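Local coordinates for protein anaerobically-induced outer membrane porin OprE (Pseudomonas aeruginosa, PDB 4FRX) that probably forms a channel through the outer membrane, a beta-barrel porin of the OprD family through which small solutes are thought to pass, at residues F360-L365 against R382-A387; V329-F334 against K403-R408; P126-V131 against F195-G200. All coordinates share one frame; numbering follows the deposited sequence.

Contact 1 (F360-L365 against R382-A387); sequences FNTIYL and RDISLA. With C8E ((hydroxyethyloxy)tri(ethyloxy)octane), chain E.
Asn361 and Ser385 face each other as a hydrogen-bonded antiparallel pair: Asn361 N reaches Ser385 O and Ser385 N reaches Asn361 O, both at 2.8 Å. Two residues on, Ile363 and Asp383 repeat the exchange, with Asp383 N 2.9 Å from Ile363 O. Asp383 O is gripped twice. Besides Ile363 N it accepts from the hydroxyl of Thr362, OG1 lying 2.7 Å away, because chi1 of -173° swings OG1 opposite the backbone N and across to the next strand. A water within hydrogen-bonding distance of both Ser385 O and Asn361 OD1 links the two. Asp383 OD2 takes the backbone N-H of Gln330, while Ser385 OG pairs with Lys403 NZ. Round Phe360, on the face it shares with Thr362, Ile384 and Leu386, the contact is apolar. Detergent atom C8 lies over one face of the Phe360 ring, 3.5 Å from CD1, Leu386 CD1 sits at the ring's edge, and Ile384 CG2 is 3.9 Å from CZ. Arg382 NH2 comes to 3.4 Å from Tyr364 CE1, guanidinium and ring planes only 19° apart. A hairpin with aromatic and aliphatic side chains outside, detergent at Phe360, and Asn361, Asp383 and Ser385 inside is typical of an outer-membrane beta-barrel wall.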
loop_
_atom_site.group_PDB
_atom_site.type_symbol
_atom_site.label_atom_id
_atom_site.label_comp_id
_atom_site.label_asym_id
_atom_site.label_seq_id
_atom_site.Cartn_x
_atom_site.Cartn_y
_atom_site.Cartn_z
ATOM N N PHE A 360 9.548 10.421 16.306
ATOM C CA PHE A 360 8.734 9.397 16.957
ATOM C C PHE A 360 7.291 9.539 16.528
ATOM O O PHE A 360 6.760 10.643 16.477
ATOM C CB PHE A 360 8.822 9.499 18.483
ATOM C CG PHE A 360 7.923 8.532 19.195
ATOM C CD1 PHE A 360 8.303 7.208 19.353
ATOM C CD2 PHE A 360 6.696 8.941 19.702
ATOM C CE1 PHE A 360 7.465 6.307 20.001
ATOM C CE2 PHE A 360 5.855 8.048 20.353
ATOM C CZ PHE A 360 6.239 6.734 20.506
ATOM N N ASN A 361 6.638 8.415 16.239
ATOM C CA ASN A 361 5.210 8.445 15.965
ATOM C C ASN A 361 4.472 7.308 16.659
ATOM O O ASN A 361 5.020 6.216 16.841
ATOM C CB ASN A 361 4.952 8.401 14.457
ATOM C CG ASN A 361 5.451 9.641 13.754
ATOM O OD1 ASN A 361 6.595 9.696 13.294
ATOM N ND2 ASN A 361 4.600 10.652 13.677
ATOM N N THR A 362 3.235 7.568 17.061
ATOM C CA THR A 362 2.407 6.492 17.587
ATOM C C THR A 362 0.948 6.668 17.189
ATOM O O THR A 362 0.482 7.775 16.955
ATOM C CB THR A 362 2.541 6.351 19.104
ATOM O OG1 THR A 362 1.842 5.175 19.536
ATOM C CG2 THR A 362 1.976 7.588 19.821
ATOM N N ILE A 363 0.229 5.556 17.096
ATOM C CA ILE A 363 -1.176 5.615 16.746
ATOM C C ILE A 363 -1.882 4.519 17.520
ATOM O O ILE A 363 -1.345 3.422 17.730
ATOM C CB ILE A 363 -1.394 5.432 15.233
ATOM C CG1 ILE A 363 -2.898 5.364 14.902
ATOM C CG2 ILE A 363 -0.670 4.172 14.740
ATOM C CD1 ILE A 363 -3.197 5.418 13.420
ATOM N N TYR A 364 -3.064 4.836 18.007
ATOM C CA TYR A 364 -3.868 3.830 18.666
ATOM C C TYR A 364 -5.166 3.773 17.897
ATOM O O TYR A 364 -5.735 4.819 17.584
ATOM C CB TYR A 364 -4.128 4.234 20.118
ATOM C CG TYR A 364 -5.048 3.262 20.812
ATOM C CD1 TYR A 364 -4.556 2.085 21.363
ATOM C CD2 TYR A 364 -6.417 3.507 20.886
ATOM C CE1 TYR A 364 -5.400 1.187 21.985
ATOM C CE2 TYR A 364 -7.265 2.613 21.498
ATOM C CZ TYR A 364 -6.756 1.459 22.044
ATOM O OH TYR A 364 -7.610 0.575 22.658
ATOM N N LEU A 365 -5.636 2.564 17.582
ATOM C CA LEU A 365 -6.905 2.400 16.871
ATOM C C LEU A 365 -7.827 1.422 17.595
ATOM O O LEU A 365 -7.377 0.417 18.148
ATOM C CB LEU A 365 -6.687 1.908 15.431
ATOM C CG LEU A 365 -5.680 2.619 14.536
ATOM C CD1 LEU A 365 -4.304 1.973 14.717
ATOM C CD2 LEU A 365 -6.104 2.583 13.075
ATOM N N ARG A 382 -2.066 -0.787 18.749
ATOM C CA ARG A 382 -1.208 0.343 19.078
ATOM C C ARG A 382 0.116 0.154 18.353
ATOM O O ARG A 382 0.779 -0.882 18.528
ATOM C CB ARG A 382 -0.969 0.420 20.601
ATOM C CG ARG A 382 -0.023 1.548 21.039
ATOM C CD ARG A 382 0.057 1.644 22.579
ATOM N NE ARG A 382 -1.254 1.756 23.201
ATOM C CZ ARG A 382 -1.797 0.727 23.851
ATOM N NH1 ARG A 382 -1.118 -0.424 23.931
ATOM N NH2 ARG A 382 -2.994 0.805 24.423
ATOM N N ASP A 383 0.483 1.132 17.525
ATOM C CA ASP A 383 1.755 1.095 16.805
ATOM C C ASP A 383 2.655 2.209 17.302
ATOM O O ASP A 383 2.178 3.256 17.704
ATOM C CB ASP A 383 1.577 1.341 15.298
ATOM C CG ASP A 383 0.850 0.229 14.593
ATOM O OD1 ASP A 383 0.546 -0.784 15.234
ATOM O OD2 ASP A 383 0.587 0.379 13.379
ATOM N N ILE A 384 3.959 1.972 17.249
ATOM C CA ILE A 384 4.941 3.039 17.396
ATOM C C ILE A 384 5.977 2.894 16.293
ATOM O O ILE A 384 6.254 1.787 15.806
ATOM C CB ILE A 384 5.642 3.028 18.784
ATOM C CG1 ILE A 384 6.412 1.725 19.006
ATOM C CG2 ILE A 384 4.630 3.245 19.912
ATOM C CD1 ILE A 384 7.884 1.809 18.648
ATOM N N SER A 385 6.546 4.017 15.894
ATOM C CA SER A 385 7.656 4.003 14.973
ATOM C C SER A 385 8.649 5.025 15.471
ATOM O O SER A 385 8.315 6.196 15.640
ATOM C CB SER A 385 7.191 4.335 13.552
ATOM O OG SER A 385 8.272 4.221 12.629
ATOM N N LEU A 386 9.859 4.555 15.752
ATOM C CA LEU A 386 10.973 5.410 16.125
ATOM C C LEU A 386 11.995 5.305 15.002
ATOM O O LEU A 386 12.416 4.208 14.650
ATOM C CB LEU A 386 11.590 4.909 17.433
ATOM C CG LEU A 386 12.802 5.674 17.971
ATOM C CD1 LEU A 386 12.412 7.095 18.359
ATOM C CD2 LEU A 386 13.400 4.936 19.161
ATOM N N ALA A 387 12.374 6.435 14.423
ATOM C CA ALA A 387 13.319 6.429 13.310
ATOM C C ALA A 387 14.389 7.493 13.472
ATOM O O ALA A 387 14.108 8.607 13.898
ATOM C CB ALA A 387 12.590 6.627 11.989
HETATM C C1 C8E E . 8.586 16.327 24.578
HETATM C C2 C8E E . 8.377 15.597 23.257
HETATM C C3 C8E E . 9.001 14.203 23.296
HETATM C C4 C8E E . 8.105 13.192 22.592
HETATM C C5 C8E E . 8.105 11.858 23.321
HETATM C C6 C8E E . 8.953 10.848 22.556
HETATM C C7 C8E E . 9.206 9.583 23.370
HETATM C C8 C8E E . 9.553 8.433 22.441
HETATM O O9 C8E E . 10.628 7.689 22.962
HETATM C C10 C8E E . 10.208 6.464 23.513
HETATM C C11 C8E E . 11.262 5.402 23.226
HETATM O O HOH W 1 8.936 8.048 13.407
#

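Contact 2 (V329-F334 against K403-R408); sequences VQIGKF and KNASFR
Side-chain packing without any hydrogen bond between the two segments joins Gln330, Ile331 and Gly332 to Lys403, Ala405 and Phe407: an irregular loop between strands 295-305 and 340-349 lies against the inner side of wall strand 399-409. Ala405 is the middle of the contact. Its methyl CB meets the flank of the Gln330 side chain, 3.4 Å from Gln330 CD, and the tip of Ile331, whose CD1 is 3.6 Å from Ala405 CB. Gln330 runs out fully extended (chi1 -179°, chi2 178°), which lays CB, CG and the amide along the strand from Ala405 toward Lys403. Its OE1 stands 3.5 Å from Lys403 CB, a contact with the start of that side chain. The amide NE2 donates to Glu425 on the next strand. Ile331 uses both branches: CD1 is wedged between Ala405 CB and Phe407 CB, the latter 3.7 Å away, while CG2, opposite the backbone N, comes to 3.8 Å from Phe407 CG. Ile331 also touches Gln423 and Glu425 on strand 423-434. The Phe407 ring reaches on obliquely to Gly332, Phe407 CE1 lying 4.3 Å from Gly332 CA. Polar groups of the loop backbone are met by the preceding wall strand, Glu381 accepting from Ile331 N and Gly332 N. Glu381 thus holds the loop backbone by two bonds. Within the loop, Val329 N bonds to Gly332 O at 3.1 Å, closing a tight bend that presents Gln330 and Ile331 to the wall. An inward-folded loop held to the barrel wall in this way is characteristic of porins, where such loops narrow the channel.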
loop_
_atom_site.group_PDB
_atom_site.type_symbol
_atom_site.label_atom_id
_atom_site.label_comp_id
_atom_site.label_asym_id
_atom_site.label_seq_id
_atom_site.Cartn_x
_atom_site.Cartn_y
_atom_site.Cartn_z
ATOM N N VAL A 329 -2.576 -0.079 9.019
ATOM C CA VAL A 329 -1.475 0.115 9.959
ATOM C C VAL A 329 -0.553 -1.110 9.952
ATOM O O VAL A 329 -0.543 -1.870 8.988
ATOM C CB VAL A 329 -1.994 0.458 11.379
ATOM C CG1 VAL A 329 -2.680 1.827 11.364
ATOM C CG2 VAL A 329 -2.996 -0.591 11.857
ATOM N N GLN A 330 0.238 -1.293 11.004
ATOM C CA GLN A 330 1.343 -2.244 10.913
ATOM C C GLN A 330 0.857 -3.683 10.829
ATOM O O GLN A 330 1.386 -4.482 10.057
ATOM C CB GLN A 330 2.338 -2.059 12.074
ATOM C CG GLN A 330 3.522 -3.003 12.002
ATOM C CD GLN A 330 4.528 -2.783 13.117
ATOM O OE1 GLN A 330 4.560 -1.718 13.739
ATOM N NE2 GLN A 330 5.364 -3.798 13.373
ATOM N N ILE A 331 -0.152 -4.017 11.623
ATOM C CA ILE A 331 -0.678 -5.379 11.609
ATOM C C ILE A 331 -2.052 -5.408 10.951
ATOM O O ILE A 331 -2.226 -6.049 9.911
ATOM C CB ILE A 331 -0.738 -5.994 13.020
ATOM C CG1 ILE A 331 0.679 -6.146 13.592
ATOM C CG2 ILE A 331 -1.469 -7.338 12.996
ATOM C CD1 ILE A 331 0.716 -6.685 15.039
ATOM N N GLY A 332 -3.013 -4.699 11.538
ATOM C CA GLY A 332 -4.390 -4.760 11.063
ATOM C C GLY A 332 -4.704 -3.717 10.006
ATOM O O GLY A 332 -3.878 -2.842 9.724
ATOM N N LYS A 333 -5.893 -3.812 9.410
ATOM C CA LYS A 333 -6.357 -2.785 8.483
ATOM C C LYS A 333 -7.743 -2.251 8.856
ATOM O O LYS A 333 -8.236 -1.313 8.230
ATOM C CB LYS A 333 -6.361 -3.300 7.035
ATOM C CG LYS A 333 -4.992 -3.761 6.535
ATOM C CD LYS A 333 -5.060 -4.219 5.078
ATOM C CE LYS A 333 -3.737 -4.864 4.624
ATOM N NZ LYS A 333 -2.583 -3.922 4.738
ATOM N N PHE A 334 -8.354 -2.851 9.876
ATOM C CA PHE A 334 -9.695 -2.462 10.355
ATOM C C PHE A 334 -10.692 -2.318 9.200
ATOM O O PHE A 334 -11.473 -1.377 9.149
ATOM C CB PHE A 334 -9.607 -1.171 11.190
ATOM C CG PHE A 334 -8.752 -1.321 12.409
ATOM C CD1 PHE A 334 -7.364 -1.393 12.291
ATOM C CD2 PHE A 334 -9.326 -1.438 13.660
ATOM C CE1 PHE A 334 -6.559 -1.570 13.408
ATOM C CE2 PHE A 334 -8.533 -1.608 14.786
ATOM C CZ PHE A 334 -7.144 -1.680 14.662
ATOM N N LYS A 403 9.853 -0.385 14.391
ATOM C CA LYS A 403 8.392 -0.331 14.427
ATOM C C LYS A 403 7.900 -1.423 15.359
ATOM O O LYS A 403 8.315 -2.569 15.228
ATOM C CB LYS A 403 7.794 -0.541 13.023
ATOM C CG LYS A 403 8.181 0.542 11.998
ATOM C CD LYS A 403 7.504 0.274 10.654
ATOM C CE LYS A 403 7.850 1.348 9.638
ATOM N NZ LYS A 403 7.569 2.725 10.128
ATOM N N ASN A 404 7.023 -1.076 16.300
ATOM C CA ASN A 404 6.414 -2.082 17.157
ATOM C C ASN A 404 4.896 -1.986 17.081
ATOM O O ASN A 404 4.342 -0.886 17.082
ATOM C CB ASN A 404 6.875 -1.893 18.605
ATOM C CG ASN A 404 6.143 -2.791 19.571
ATOM O OD1 ASN A 404 5.120 -2.415 20.139
ATOM N ND2 ASN A 404 6.666 -3.995 19.763
ATOM N N ALA A 405 4.228 -3.133 17.022
ATOM C CA ALA A 405 2.774 -3.161 17.020
ATOM C C ALA A 405 2.224 -4.183 18.015
ATOM O O ALA A 405 2.782 -5.271 18.169
ATOM C CB ALA A 405 2.246 -3.466 15.585
ATOM N N SER A 406 1.135 -3.821 18.691
ATOM C CA SER A 406 0.362 -4.774 19.487
ATOM C C SER A 406 -1.054 -4.772 18.947
ATOM O O SER A 406 -1.655 -3.712 18.814
ATOM C CB SER A 406 0.330 -4.382 20.967
ATOM O OG SER A 406 1.570 -4.612 21.588
ATOM N N PHE A 407 -1.571 -5.963 18.661
ATOM C CA PHE A 407 -2.864 -6.146 18.024
ATOM C C PHE A 407 -3.642 -7.194 18.808
ATOM O O PHE A 407 -3.139 -8.283 19.098
ATOM C CB PHE A 407 -2.678 -6.574 16.562
ATOM C CG PHE A 407 -3.967 -6.911 15.865
ATOM C CD1 PHE A 407 -4.779 -5.915 15.363
ATOM C CD2 PHE A 407 -4.377 -8.234 15.739
ATOM C CE1 PHE A 407 -5.986 -6.224 14.729
ATOM C CE2 PHE A 407 -5.570 -8.549 15.108
ATOM C CZ PHE A 407 -6.375 -7.538 14.600
ATOM N N ARG A 408 -4.865 -6.847 19.191
ATOM C CA ARG A 408 -5.715 -7.777 19.915
ATOM C C ARG A 408 -7.087 -7.773 19.264
ATOM O O ARG A 408 -7.677 -6.701 19.042
ATOM C CB ARG A 408 -5.845 -7.350 21.375
ATOM C CG ARG A 408 -4.519 -7.114 22.076
ATOM C CD ARG A 408 -3.845 -8.405 22.461
ATOM N NE ARG A 408 -2.639 -8.158 23.248
ATOM C CZ ARG A 408 -1.416 -8.074 22.734
ATOM N NH1 ARG A 408 -1.232 -8.224 21.426
ATOM N NH2 ARG A 408 -0.375 -7.849 23.530
#

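Contact 3 (P126-V131 against F195-G200); sequences PKLPVV and FYYAGG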
loop_
_atom_site.group_PDB
_atom_site.type_symbol
_atom_site.label_atom_id
_atom_site.label_comp_id
_atom_site.label_asym_id
_atom_site.label_seq_id
_atom_site.Cartn_x
_atom_site.Cartn_y
_atom_site.Cartn_z
ATOM N N PRO A 126 2.166 1.475 -8.644
ATOM C CA PRO A 126 1.299 2.632 -8.393
ATOM C C PRO A 126 1.150 2.936 -6.896
ATOM O O PRO A 126 1.256 2.037 -6.077
ATOM C CB PRO A 126 -0.052 2.199 -8.983
ATOM C CG PRO A 126 0.263 1.011 -9.887
ATOM C CD PRO A 126 1.445 0.346 -9.256
ATOM N N LYS A 127 0.925 4.200 -6.556
ATOM C CA LYS A 127 0.588 4.578 -5.190
ATOM C C LYS A 127 -0.667 5.457 -5.211
ATOM O O LYS A 127 -0.586 6.664 -5.009
ATOM C CB LYS A 127 1.760 5.316 -4.532
ATOM C CG LYS A 127 3.052 4.508 -4.466
ATOM C CD LYS A 127 4.139 5.244 -3.699
ATOM C CE LYS A 127 3.703 5.545 -2.273
ATOM N NZ LYS A 127 3.603 4.317 -1.436
ATOM N N LEU A 128 -1.822 4.833 -5.445
ATOM C CA LEU A 128 -3.067 5.548 -5.731
ATOM C C LEU A 128 -4.138 5.083 -4.781
ATOM O O LEU A 128 -4.014 4.016 -4.188
ATOM C CB LEU A 128 -3.546 5.224 -7.156
ATOM C CG LEU A 128 -2.597 5.550 -8.302
ATOM C CD1 LEU A 128 -3.232 5.140 -9.624
ATOM C CD2 LEU A 128 -2.224 7.019 -8.302
ATOM N N PRO A 129 -5.214 5.864 -4.648
ATOM C CA PRO A 129 -6.256 5.423 -3.708
ATOM C C PRO A 129 -6.926 4.091 -4.049
ATOM O O PRO A 129 -7.447 3.458 -3.145
ATOM C CB PRO A 129 -7.263 6.564 -3.754
ATOM C CG PRO A 129 -6.396 7.782 -4.025
ATOM C CD PRO A 129 -5.355 7.295 -5.005
ATOM N N VAL A 130 -6.900 3.664 -5.309
ATOM C CA VAL A 130 -7.554 2.421 -5.684
ATOM C C VAL A 130 -6.535 1.301 -5.927
ATOM O O VAL A 130 -6.914 0.169 -6.186
ATOM C CB VAL A 130 -8.426 2.614 -6.939
ATOM C CG1 VAL A 130 -9.656 3.448 -6.590
ATOM C CG2 VAL A 130 -7.623 3.310 -8.022
ATOM N N VAL A 131 -5.249 1.627 -5.823
ATOM C CA VAL A 131 -4.189 0.618 -5.909
ATOM C C VAL A 131 -2.836 1.180 -5.473
ATOM O O VAL A 131 -2.322 2.148 -6.040
ATOM C CB VAL A 131 -4.077 -0.025 -7.331
ATOM C CG1 VAL A 131 -3.952 1.041 -8.426
ATOM C CG2 VAL A 131 -2.910 -1.052 -7.387
ATOM N N PHE A 195 -7.455 -5.549 -14.242
ATOM C CA PHE A 195 -7.806 -4.477 -13.309
ATOM C C PHE A 195 -7.633 -3.142 -14.019
ATOM O O PHE A 195 -6.532 -2.804 -14.451
ATOM C CB PHE A 195 -6.940 -4.526 -12.038
ATOM C CG PHE A 195 -7.185 -3.370 -11.088
ATOM C CD1 PHE A 195 -8.270 -3.382 -10.218
ATOM C CD2 PHE A 195 -6.329 -2.272 -11.066
ATOM C CE1 PHE A 195 -8.513 -2.299 -9.348
ATOM C CE2 PHE A 195 -6.553 -1.206 -10.196
ATOM C CZ PHE A 195 -7.655 -1.224 -9.335
ATOM N N TYR A 196 -8.723 -2.385 -14.133
ATOM C CA TYR A 196 -8.699 -1.078 -14.784
ATOM C C TYR A 196 -8.809 0.003 -13.750
ATOM O O TYR A 196 -9.555 -0.142 -12.783
ATOM C CB TYR A 196 -9.906 -0.941 -15.712
ATOM C CG TYR A 196 -10.053 -2.076 -16.676
ATOM C CD1 TYR A 196 -9.242 -2.165 -17.792
ATOM C CD2 TYR A 196 -11.014 -3.065 -16.476
ATOM C CE1 TYR A 196 -9.379 -3.208 -18.690
ATOM C CE2 TYR A 196 -11.152 -4.110 -17.360
ATOM C CZ TYR A 196 -10.338 -4.178 -18.467
ATOM O OH TYR A 196 -10.482 -5.222 -19.348
ATOM N N TYR A 197 -8.085 1.102 -13.958
ATOM C CA TYR A 197 -8.121 2.201 -13.020
ATOM C C TYR A 197 -7.922 3.526 -13.739
ATOM O O TYR A 197 -7.321 3.577 -14.802
ATOM C CB TYR A 197 -7.095 2.020 -11.896
ATOM C CG TYR A 197 -5.637 1.971 -12.350
ATOM C CD1 TYR A 197 -5.095 0.800 -12.881
ATOM C CD2 TYR A 197 -4.809 3.086 -12.230
ATOM C CE1 TYR A 197 -3.768 0.733 -13.272
ATOM C CE2 TYR A 197 -3.470 3.037 -12.630
ATOM C CZ TYR A 197 -2.959 1.858 -13.156
ATOM O OH TYR A 197 -1.642 1.789 -13.552
ATOM N N ALA A 198 -8.451 4.582 -13.147
ATOM C CA ALA A 198 -8.357 5.919 -13.703
ATOM C C ALA A 198 -8.688 6.902 -12.611
ATOM O O ALA A 198 -9.500 6.620 -11.742
ATOM C CB ALA A 198 -9.332 6.092 -14.877
ATOM N N GLY A 199 -8.049 8.063 -12.642
ATOM C CA GLY A 199 -8.487 9.162 -11.809
ATOM C C GLY A 199 -7.512 10.312 -11.820
ATOM O O GLY A 199 -6.615 10.386 -12.676
ATOM N N GLY A 200 -7.672 11.219 -10.871
ATOM C CA GLY A 200 -6.796 12.364 -10.836
ATOM C C GLY A 200 -6.799 13.094 -9.517
ATOM O O GLY A 200 -7.677 12.879 -8.676
#
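Phe195 opens the contact, its ring projecting from the strand to the turn at Val130 and Val131. Phe195 CZ comes to 3.5 Å from the carbonyl oxygen Val130 O, and Phe195 CE2 to 3.9 Å from Val131 CG1; both approaches are oblique to the ring, and Phe195 and Val131 run antiparallel alongside one another. Tyr197 meets more of the other segment. Its chi1 of 62° tucks CG between the backbone N and the carbonyl carbon, and the ring has Val131 CG1 over one face, 4.4 Å from Tyr197 CG. Leu128 comes in roughly perpendicular to Tyr197, Leu128 CD1 3.7 Å from Tyr197 CD2. Val130 CG2 lies 4.1 Å from Tyr197 CB at the base of the side chain, while Pro126 CG reaches the other end, 4.2 Å from Tyr197 OH. That hydroxyl is hydrogen-bonded to Gln147, so the polar tip of a largely apolar contact is satisfied. On the other side, a type I turn from Leu128 to Val131, its ends also joined by Leu128 N to Val131 O at 2.8 Å, gathers the leucine and valines on the strand. This is an inward turn packed on the inner face of a porin barrel wall.

Contacts 1 and 2 adjoin, their centres 10 Å apart, on one side of the chain's centre; contact 3 lies on the opposite side, about 28 Å from contact 1 and 25 Å from contact 2, centre to centre. Contact 3 closes first along the chain, and contact 1 is nested inside the loop that contact 2 closes. Strands 358-370, 377-389 and 399-409 are successive in the wall, and Ile384 N probably hydrogen-bonds to Asn404 O, 2.9 Å away, joining contacts 1 and 2. Contact 1 is thus wall against wall, whereas contacts 2 and 3 fold chain inward at opposite sides of the barrel, consistent with a narrowed pore.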